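Local coordinates for protein genome packaging NTPase B204 (PDB 4KFU) that probably hydrolyses nucleoside triphosphates, as a P-loop ATPase of the FtsK-HerA superfamily, to power the packaging of DNA into the virus particle, at residues V7-R12 and Y19-Y24; L133-Q138 and P145-Q150; P27-K30 and S35-I38. All coordinates share one frame; numbering follows the deposited sequence.

How the contacts relate
All three contacts pack a helix against one mixed sheet. Contacts 1 and 2 use the neighbouring strands 6-10 and 131-137, which are joined by backbone bonds such as the probable one from L9 N to L135 O (2.6 Å); the centres of the two contacts lie about 12 Å apart. Contacts 1 and 3 share helix 17-31, with centres about 13 Å apart. Contacts 2 and 3 do not touch: their centres are about 18 Å apart and their nearest atoms about 5 Å. The nucleotide analogue ACP binds directly at contact 1, while the T137 side chain of contact 2 lies about 10 Å from it. Contact 3 leads toward the zinc site, since D39, a zinc ligand, directly follows I38.

Contact 1 of 3, residues V7-R12 and Y19-Y24; sequences VVLVGR and YLIKHY. With ACP (phosphomethylphosphonic acid adenylate ester), chain E.
L9 reaches from strand 6-10 to I21 and L20 of helix 17-31, joining the strand and helix that flank the P-loop (Walker A). The main apolar contact is tight: L9 CD1 lies 3.4 Å from I21 CG1 and 3.7 Å from I21 CD1, the two side chains crossing obliquely. I21 CG1 stands beside its own backbone N (chi1 -70°), which carries the end of the side chain closer to the strand than its CB direction alone would suggest. The other branch of the leucine, L9 CD2, faces L20 CD2 at 4.4 Å. Branched aliphatic side chains suit this buried seam, where the two leucine methyls can serve different helix residues.

Polar and ring contacts hold the nucleotide at the start of segment 19-24. Y19 N donates a short hydrogen bond to ACP O2A, an alpha-phosphate oxygen, at 2.5 Å with an N-H...O angle of 146°. The Y19 ring lies over the adenine, whose C5 stands 3.4 Å above the ring plane but shifted toward the rim. From the opposite face H23 brings up ND1, 3.2 Å above the plane and over the ring centre. A flat aromatic thus suits position 19, with purine stacked on one face and the edge of the imidazole against the other, T-shaped. K17 NZ, G16 N and S18 N are also hydrogen-bonded to ACP.

Strands 131-137 and 153-156 flank strand 6-10. L9 and L20 both touch I155, and both also meet F25 farther along helix 17-31, while V8 and V10 pack on helix 145-150.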
loop_
_atom_site.group_PDB
_atom_site.type_symbol
_atom_site.label_atom_id
_atom_site.label_comp_id
_atom_site.label_asym_id
_atom_site.label_seq_id
_atom_site.Cartn_x
_atom_site.Cartn_y
_atom_site.Cartn_z
ATOM N N VAL A 7 0.715 5.678 -1.770
ATOM C CA VAL A 7 1.887 5.439 -0.933
ATOM C C VAL A 7 2.324 3.999 -1.117
ATOM O O VAL A 7 1.503 3.070 -1.071
ATOM C CB VAL A 7 1.590 5.692 0.554
ATOM C CG1 VAL A 7 2.813 5.387 1.404
ATOM C CG2 VAL A 7 1.146 7.120 0.766
ATOM N N VAL A 8 3.620 3.809 -1.339
ATOM C CA VAL A 8 4.154 2.474 -1.550
ATOM C C VAL A 8 5.202 2.173 -0.492
ATOM O O VAL A 8 6.157 2.947 -0.304
ATOM C CB VAL A 8 4.751 2.328 -2.959
ATOM C CG1 VAL A 8 5.280 0.911 -3.171
ATOM C CG2 VAL A 8 3.678 2.669 -4.019
ATOM N N LEU A 9 5.009 1.068 0.224
ATOM C CA LEU A 9 5.977 0.653 1.231
ATOM C C LEU A 9 6.735 -0.582 0.755
ATOM O O LEU A 9 6.131 -1.584 0.353
ATOM C CB LEU A 9 5.284 0.324 2.547
ATOM C CG LEU A 9 4.169 1.238 3.034
ATOM C CD1 LEU A 9 3.610 0.656 4.324
ATOM C CD2 LEU A 9 4.687 2.647 3.259
ATOM N N VAL A 10 8.061 -0.514 0.819
ATOM C CA VAL A 10 8.903 -1.629 0.400
ATOM C C VAL A 10 9.822 -2.027 1.540
ATOM O O VAL A 10 10.550 -1.188 2.084
ATOM C CB VAL A 10 9.777 -1.266 -0.797
ATOM C CG1 VAL A 10 10.567 -2.502 -1.253
ATOM C CG2 VAL A 10 8.906 -0.704 -1.937
ATOM N N GLY A 11 9.804 -3.304 1.899
ATOM C CA GLY A 11 10.659 -3.752 2.983
ATOM C C GLY A 11 10.676 -5.254 3.139
ATOM O O GLY A 11 9.638 -5.903 2.976
ATOM N N ARG A 12 11.851 -5.803 3.458
ATOM C CA ARG A 12 11.993 -7.243 3.686
ATOM C C ARG A 12 11.045 -7.742 4.783
ATOM O O ARG A 12 10.539 -6.952 5.596
ATOM C CB ARG A 12 13.447 -7.580 4.051
ATOM N N TYR A 19 4.048 -2.893 10.449
ATOM C CA TYR A 19 4.032 -2.182 11.727
ATOM C C TYR A 19 3.771 -0.705 11.473
ATOM O O TYR A 19 3.013 -0.061 12.195
ATOM C CB TYR A 19 5.371 -2.370 12.434
ATOM C CG TYR A 19 5.386 -1.989 13.903
ATOM C CD1 TYR A 19 5.039 -2.916 14.886
ATOM C CD2 TYR A 19 5.763 -0.713 14.308
ATOM C CE1 TYR A 19 5.060 -2.578 16.236
ATOM C CE2 TYR A 19 5.784 -0.365 15.649
ATOM C CZ TYR A 19 5.432 -1.303 16.607
ATOM O OH TYR A 19 5.457 -0.957 17.933
ATOM N N LEU A 20 4.419 -0.170 10.442
ATOM C CA LEU A 20 4.170 1.193 9.979
ATOM C C LEU A 20 2.690 1.419 9.621
ATOM O O LEU A 20 2.095 2.444 9.967
ATOM C CB LEU A 20 5.053 1.481 8.756
ATOM C CG LEU A 20 5.448 2.928 8.481
ATOM C CD1 LEU A 20 6.081 3.551 9.709
ATOM C CD2 LEU A 20 6.415 2.988 7.291
ATOM N N ILE A 21 2.107 0.469 8.899
ATOM C CA ILE A 21 0.698 0.564 8.534
ATOM C C ILE A 21 -0.175 0.557 9.788
ATOM O O ILE A 21 -1.067 1.406 9.935
ATOM C CB ILE A 21 0.284 -0.579 7.586
ATOM C CG1 ILE A 21 0.938 -0.378 6.213
ATOM C CG2 ILE A 21 -1.227 -0.636 7.430
ATOM C CD1 ILE A 21 0.706 -1.514 5.233
ATOM N N LYS A 22 0.103 -0.381 10.696
ATOM C CA LYS A 22 -0.745 -0.583 11.878
ATOM C C LYS A 22 -0.609 0.518 12.917
ATOM O O LYS A 22 -1.578 0.850 13.597
ATOM C CB LYS A 22 -0.440 -1.934 12.537
ATOM C CG LYS A 22 -0.763 -3.153 11.675
ATOM C CD LYS A 22 -0.048 -4.397 12.212
ATOM C CE LYS A 22 -0.155 -5.571 11.243
ATOM N NZ LYS A 22 0.595 -6.771 11.724
ATOM N N HIS A 23 0.588 1.085 13.051
ATOM C CA HIS A 23 0.849 2.004 14.161
ATOM C C HIS A 23 1.216 3.415 13.729
ATOM O O HIS A 23 1.512 4.261 14.564
ATOM C CB HIS A 23 1.917 1.439 15.093
ATOM C CG HIS A 23 1.520 0.156 15.747
ATOM N ND1 HIS A 23 2.201 -1.026 15.546
ATOM C CD2 HIS A 23 0.507 -0.134 16.600
ATOM C CE1 HIS A 23 1.630 -1.987 16.255
ATOM N NE2 HIS A 23 0.598 -1.472 16.896
ATOM N N TYR A 24 1.214 3.672 12.428
ATOM C CA TYR A 24 1.302 5.052 11.984
ATOM C C TYR A 24 0.153 5.431 11.058
ATOM O O TYR A 24 -0.657 6.298 11.394
ATOM C CB TYR A 24 2.633 5.377 11.311
ATOM C CG TYR A 24 2.594 6.778 10.760
ATOM C CD1 TYR A 24 2.631 7.874 11.611
ATOM C CD2 TYR A 24 2.469 7.008 9.400
ATOM C CE1 TYR A 24 2.571 9.161 11.121
ATOM C CE2 TYR A 24 2.404 8.295 8.900
ATOM C CZ TYR A 24 2.459 9.366 9.766
ATOM O OH TYR A 24 2.400 10.647 9.275
HETATM P PG ACP E . 5.516 -10.010 7.290
HETATM O O1G ACP E . 6.386 -10.422 6.008
HETATM O O2G ACP E . 4.258 -9.156 6.779
HETATM O O3G ACP E . 5.067 -11.231 8.008
HETATM P PB ACP E . 6.612 -7.276 7.964
HETATM O O1B ACP E . 5.173 -6.667 7.591
HETATM O O2B ACP E . 7.585 -7.096 6.871
HETATM C C3B ACP E . 6.534 -9.029 8.423
HETATM P PA ACP E . 6.209 -6.117 10.521
HETATM O O1A ACP E . 5.152 -7.187 10.659
HETATM O O2A ACP E . 5.824 -4.664 10.341
HETATM O O3A ACP E . 7.163 -6.482 9.266
HETATM O "O5'" ACP E . 7.164 -6.154 11.816
HETATM C "C5'" ACP E . 7.808 -7.329 12.301
HETATM C "C4'" ACP E . 8.173 -7.096 13.773
HETATM O "O4'" ACP E . 9.148 -6.062 13.963
HETATM C "C3'" ACP E . 6.955 -6.683 14.584
HETATM O "O3'" ACP E . 6.482 -7.797 15.351
HETATM C "C2'" ACP E . 7.432 -5.610 15.533
HETATM O "O2'" ACP E . 7.434 -6.195 16.830
HETATM C "C1'" ACP E . 8.857 -5.266 15.121
HETATM N N9 ACP E . 8.871 -3.822 14.772
HETATM C C8 ACP E . 8.571 -3.304 13.565
HETATM N N7 ACP E . 8.676 -1.947 13.572
HETATM C C5 ACP E . 9.037 -1.576 14.813
HETATM C C6 ACP E . 9.322 -0.297 15.504
HETATM N N6 ACP E . 9.229 0.897 14.877
HETATM N N1 ACP E . 9.668 -0.360 16.810
HETATM C C2 ACP E . 9.762 -1.535 17.464
HETATM N N3 ACP E . 9.522 -2.732 16.898
HETATM C C4 ACP E . 9.163 -2.817 15.595
#

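Contact 2 of 3, residues L133-Q138 and P145-Q150; sequences LILSTQ and PIVYKQ
L135 sends CD1 across to V147 CG1 at 3.8 Å, linking strand 131-137 to helix 145-150 through two buried aliphatic side chains that lie askew to each other. V147 holds CG1 opposite its backbone N (chi1 171°), the branch that extends to the leucine. The compact, beta-branched valine suits a helix face lying close on a sheet.

Next along the strand, S136 belongs to a different environment, its OG hydrogen-bonded to D103. At T137 the methyl and hydroxyl part company: CG2 meets Y148 OH at 4.1 Å, with the side chains about perpendicular, while OG1 is hydrogen-bonded to D142 OD2. The phenol, too, has its polar partner elsewhere, in V140 O. Threonine and tyrosine therefore pack through part of their surface and keep their buried oxygens bonded to the loop between strand and helix. Q138, just past the strand, hydrogen-bonds through OE1 to K17 NZ, bringing this end of the strand to the nucleotide pocket.

On the sheet, strand 131-137 runs parallel to strands 98-102 and 6-10, its two neighbours. Helix 145-150 spans more than one strand, with V147 and Y148 also touching V8, and V147 meeting L123 of helix 117-124.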
loop_
_atom_site.group_PDB
_atom_site.type_symbol
_atom_site.label_atom_id
_atom_site.label_comp_id
_atom_site.label_asym_id
_atom_site.label_seq_id
_atom_site.Cartn_x
_atom_site.Cartn_y
_atom_site.Cartn_z
ATOM N N LEU A 133 -4.251 5.034 -1.999
ATOM C CA LEU A 133 -3.761 3.667 -1.971
ATOM C C LEU A 133 -2.552 3.589 -1.073
ATOM O O LEU A 133 -1.670 4.464 -1.121
ATOM C CB LEU A 133 -3.306 3.214 -3.361
ATOM C CG LEU A 133 -4.198 2.868 -4.535
ATOM C CD1 LEU A 133 -3.285 2.369 -5.637
ATOM C CD2 LEU A 133 -5.207 1.784 -4.163
ATOM N N ILE A 134 -2.513 2.549 -0.250
ATOM C CA ILE A 134 -1.263 2.156 0.396
ATOM C C ILE A 134 -0.920 0.766 -0.093
ATOM O O ILE A 134 -1.705 -0.175 0.080
ATOM C CB ILE A 134 -1.358 2.170 1.915
ATOM C CG1 ILE A 134 -1.679 3.586 2.391
ATOM C CG2 ILE A 134 -0.013 1.736 2.514
ATOM C CD1 ILE A 134 -1.936 3.710 3.854
ATOM N N LEU A 135 0.226 0.647 -0.761
ATOM C CA LEU A 135 0.648 -0.628 -1.320
ATOM C C LEU A 135 1.921 -1.069 -0.625
ATOM O O LEU A 135 2.841 -0.266 -0.427
ATOM C CB LEU A 135 0.914 -0.516 -2.820
ATOM C CG LEU A 135 -0.249 -0.058 -3.705
ATOM C CD1 LEU A 135 0.198 -0.011 -5.154
ATOM C CD2 LEU A 135 -1.468 -0.970 -3.532
ATOM N N SER A 136 1.986 -2.347 -0.275
ATOM C CA SER A 136 3.115 -2.863 0.484
ATOM C C SER A 136 3.678 -4.105 -0.192
ATOM O O SER A 136 2.916 -4.980 -0.623
ATOM C CB SER A 136 2.641 -3.197 1.904
ATOM O OG SER A 136 3.582 -3.984 2.591
ATOM N N THR A 137 5.004 -4.200 -0.272
ATOM C CA THR A 137 5.639 -5.388 -0.841
ATOM C C THR A 137 7.009 -5.624 -0.244
ATOM O O THR A 137 7.545 -4.747 0.440
ATOM C CB THR A 137 5.768 -5.295 -2.370
ATOM O OG1 THR A 137 5.931 -6.616 -2.907
ATOM C CG2 THR A 137 6.960 -4.406 -2.764
ATOM N N GLN A 138 7.576 -6.801 -0.505
ATOM C CA GLN A 138 8.816 -7.214 0.164
ATOM C C GLN A 138 10.080 -6.783 -0.584
ATOM O O GLN A 138 11.025 -6.324 0.031
ATOM C CB GLN A 138 8.828 -8.729 0.395
ATOM C CG GLN A 138 7.528 -9.259 1.025
ATOM C CD GLN A 138 7.748 -10.111 2.268
ATOM O OE1 GLN A 138 7.261 -9.778 3.361
ATOM N NE2 GLN A 138 8.458 -11.228 2.105
ATOM N N PRO A 145 6.880 -1.612 -12.464
ATOM C CA PRO A 145 7.593 -0.337 -12.311
ATOM C C PRO A 145 6.666 0.874 -12.381
ATOM O O PRO A 145 6.965 1.876 -11.734
ATOM C CB PRO A 145 8.558 -0.337 -13.500
ATOM C CG PRO A 145 8.808 -1.779 -13.768
ATOM C CD PRO A 145 7.509 -2.481 -13.475
ATOM N N ILE A 146 5.550 0.787 -13.106
ATOM C CA ILE A 146 4.631 1.933 -13.156
ATOM C C ILE A 146 4.029 2.302 -11.804
ATOM O O ILE A 146 3.672 3.464 -11.579
ATOM C CB ILE A 146 3.530 1.801 -14.232
ATOM C CG1 ILE A 146 2.714 0.509 -14.041
ATOM C CG2 ILE A 146 4.152 1.864 -15.616
ATOM C CD1 ILE A 146 1.441 0.491 -14.862
ATOM N N VAL A 147 3.920 1.332 -10.900
ATOM C CA VAL A 147 3.548 1.655 -9.516
ATOM C C VAL A 147 4.461 2.717 -8.906
ATOM O O VAL A 147 3.993 3.654 -8.243
ATOM C CB VAL A 147 3.545 0.400 -8.598
ATOM C CG1 VAL A 147 3.371 0.801 -7.132
ATOM C CG2 VAL A 147 2.447 -0.567 -9.014
ATOM N N TYR A 148 5.772 2.597 -9.123
ATOM C CA TYR A 148 6.676 3.587 -8.544
ATOM C C TYR A 148 6.626 4.919 -9.287
ATOM O O TYR A 148 6.805 5.968 -8.673
ATOM C CB TYR A 148 8.115 3.055 -8.441
ATOM C CG TYR A 148 8.182 1.730 -7.728
ATOM C CD1 TYR A 148 7.966 1.654 -6.362
ATOM C CD2 TYR A 148 8.434 0.546 -8.422
ATOM C CE1 TYR A 148 8.012 0.432 -5.689
ATOM C CE2 TYR A 148 8.467 -0.689 -7.758
ATOM C CZ TYR A 148 8.262 -0.723 -6.383
ATOM O OH TYR A 148 8.307 -1.926 -5.707
ATOM N N LYS A 149 6.381 4.883 -10.593
ATOM C CA LYS A 149 6.274 6.120 -11.357
ATOM C C LYS A 149 5.003 6.901 -10.997
ATOM O O LYS A 149 4.974 8.135 -11.063
ATOM C CB LYS A 149 6.291 5.825 -12.854
ATOM C CG LYS A 149 7.500 5.014 -13.338
ATOM C CD LYS A 149 8.825 5.643 -12.914
ATOM C CE LYS A 149 9.017 7.005 -13.538
ATOM N NZ LYS A 149 10.429 7.201 -13.991
ATOM N N GLN A 150 3.956 6.182 -10.604
ATOM C CA GLN A 150 2.676 6.817 -10.281
ATOM C C GLN A 150 2.502 7.161 -8.802
ATOM O O GLN A 150 1.552 7.861 -8.421
ATOM C CB GLN A 150 1.515 5.916 -10.727
ATOM C CG GLN A 150 1.394 5.766 -12.229
ATOM C CD GLN A 150 1.296 7.104 -12.941
ATOM O OE1 GLN A 150 2.150 7.446 -13.759
ATOM N NE2 GLN A 150 0.252 7.869 -12.629
#

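Contact 3 of 3, residues P27-K30 and S35-I38; sequences PVLK and SYII
Y36 lies against K30 and L29 where the chain leaves helix 17-31 and re-enters the sheet as strand 35-40, the closing half of the beta-alpha-beta crossover that begins with strand 6-10 and passes over strands 131-137 and 98-102. The tight return shows at S35: S35 CA and K30 CA, 7.0 Å apart, are the closest pair of CA atoms across the two segments. S35 itself points its CB away from the helix.

Y36 makes the contact. Its ring is set between its own backbone N and carbonyl carbon (chi1 58°), with the CB directed at the helix. K30 CG comes to the ring edge, near the ring plane, 3.6 Å from Y36 CE2. The lysine chain is bent twice along its length, and its aliphatic part runs obliquely past the tyrosine, while the ammonium group forms a cation-pi contact with Y68. L29 CD1 adds a longer apolar contact to Y36 CD2, at 4.4 Å. A long lysine suits this exposed rim, since its methylenes can pack on an aromatic while its charge stays near the surface; the leucine beside it points inward and also touches V99. The Y36 ring meets that of Y68 as well, with planes at about 55°, making a cluster of one cation and two aromatics.

I37, next in the strand, serves the opposite side of the sheet and packs on L84, S88 and H91 of helix 78-95. With I38 the chain returns to the side of Y36, touching Y50 and F53. F53 meets the tyrosine too: its carbonyl O is hydrogen-bonded to Y36 OH, and that same hydroxyl oxygen sits 4.0 Å from K30 CD.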
loop_
_atom_site.group_PDB
_atom_site.type_symbol
_atom_site.label_atom_id
_atom_site.label_comp_id
_atom_site.label_asym_id
_atom_site.label_seq_id
_atom_site.Cartn_x
_atom_site.Cartn_y
_atom_site.Cartn_z
ATOM N N PRO A 27 -3.683 4.711 12.560
ATOM C CA PRO A 27 -4.049 5.697 13.585
ATOM C C PRO A 27 -4.258 7.107 13.031
ATOM O O PRO A 27 -5.215 7.772 13.441
ATOM C CB PRO A 27 -2.840 5.685 14.525
ATOM C CG PRO A 27 -2.294 4.308 14.392
ATOM C CD PRO A 27 -2.474 3.955 12.948
ATOM N N VAL A 28 -3.392 7.553 12.123
ATOM C CA VAL A 28 -3.495 8.914 11.585
ATOM C C VAL A 28 -4.759 9.094 10.746
ATOM O O VAL A 28 -5.421 10.139 10.800
ATOM C CB VAL A 28 -2.258 9.303 10.752
ATOM C CG1 VAL A 28 -2.491 10.614 10.023
ATOM C CG2 VAL A 28 -1.036 9.417 11.651
ATOM N N LEU A 29 -5.092 8.065 9.974
ATOM C CA LEU A 29 -6.313 8.091 9.189
ATOM C C LEU A 29 -7.504 8.217 10.117
ATOM O O LEU A 29 -8.296 9.151 9.984
ATOM C CB LEU A 29 -6.432 6.834 8.328
ATOM C CG LEU A 29 -5.379 6.798 7.226
ATOM C CD1 LEU A 29 -5.473 5.508 6.414
ATOM C CD2 LEU A 29 -5.531 8.023 6.344
ATOM N N LYS A 30 -7.602 7.290 11.069
ATOM C CA LYS A 30 -8.703 7.266 12.027
ATOM C C LYS A 30 -8.804 8.568 12.806
ATOM O O LYS A 30 -9.905 9.039 13.100
ATOM C CB LYS A 30 -8.560 6.083 12.981
ATOM C CG LYS A 30 -8.782 4.732 12.316
ATOM C CD LYS A 30 -10.020 4.034 12.858
ATOM C CE LYS A 30 -9.854 3.618 14.303
ATOM N NZ LYS A 30 -11.171 3.241 14.891
ATOM N N SER A 35 -11.855 7.037 6.289
ATOM C CA SER A 35 -12.202 5.623 6.228
ATOM C C SER A 35 -11.136 4.809 5.496
ATOM O O SER A 35 -10.351 5.346 4.712
ATOM C CB SER A 35 -13.550 5.435 5.526
ATOM O OG SER A 35 -13.458 5.783 4.157
ATOM N N TYR A 36 -11.101 3.508 5.762
ATOM C CA TYR A 36 -10.206 2.637 5.016
ATOM C C TYR A 36 -10.779 1.249 4.762
ATOM O O TYR A 36 -11.638 0.751 5.511
ATOM C CB TYR A 36 -8.813 2.558 5.666
ATOM C CG TYR A 36 -8.801 2.070 7.102
ATOM C CD1 TYR A 36 -9.029 0.731 7.409
ATOM C CD2 TYR A 36 -8.526 2.940 8.149
ATOM C CE1 TYR A 36 -9.008 0.280 8.716
ATOM C CE2 TYR A 36 -8.504 2.497 9.458
ATOM C CZ TYR A 36 -8.747 1.166 9.732
ATOM O OH TYR A 36 -8.716 0.711 11.031
ATOM N N ILE A 37 -10.294 0.648 3.681
ATOM C CA ILE A 37 -10.608 -0.718 3.302
ATOM C C ILE A 37 -9.285 -1.474 3.223
ATOM O O ILE A 37 -8.364 -1.048 2.498
ATOM C CB ILE A 37 -11.282 -0.764 1.911
ATOM C CG1 ILE A 37 -12.510 0.151 1.875
ATOM C CG2 ILE A 37 -11.648 -2.192 1.530
ATOM C CD1 ILE A 37 -13.066 0.373 0.481
ATOM N N ILE A 38 -9.167 -2.581 3.960
ATOM C CA ILE A 38 -7.936 -3.372 3.898
ATOM C C ILE A 38 -8.105 -4.685 3.134
ATOM O O ILE A 38 -8.903 -5.556 3.530
ATOM C CB ILE A 38 -7.396 -3.701 5.309
ATOM C CG1 ILE A 38 -7.256 -2.424 6.146
ATOM C CG2 ILE A 38 -6.074 -4.443 5.208
ATOM C CD1 ILE A 38 -6.841 -2.685 7.601
#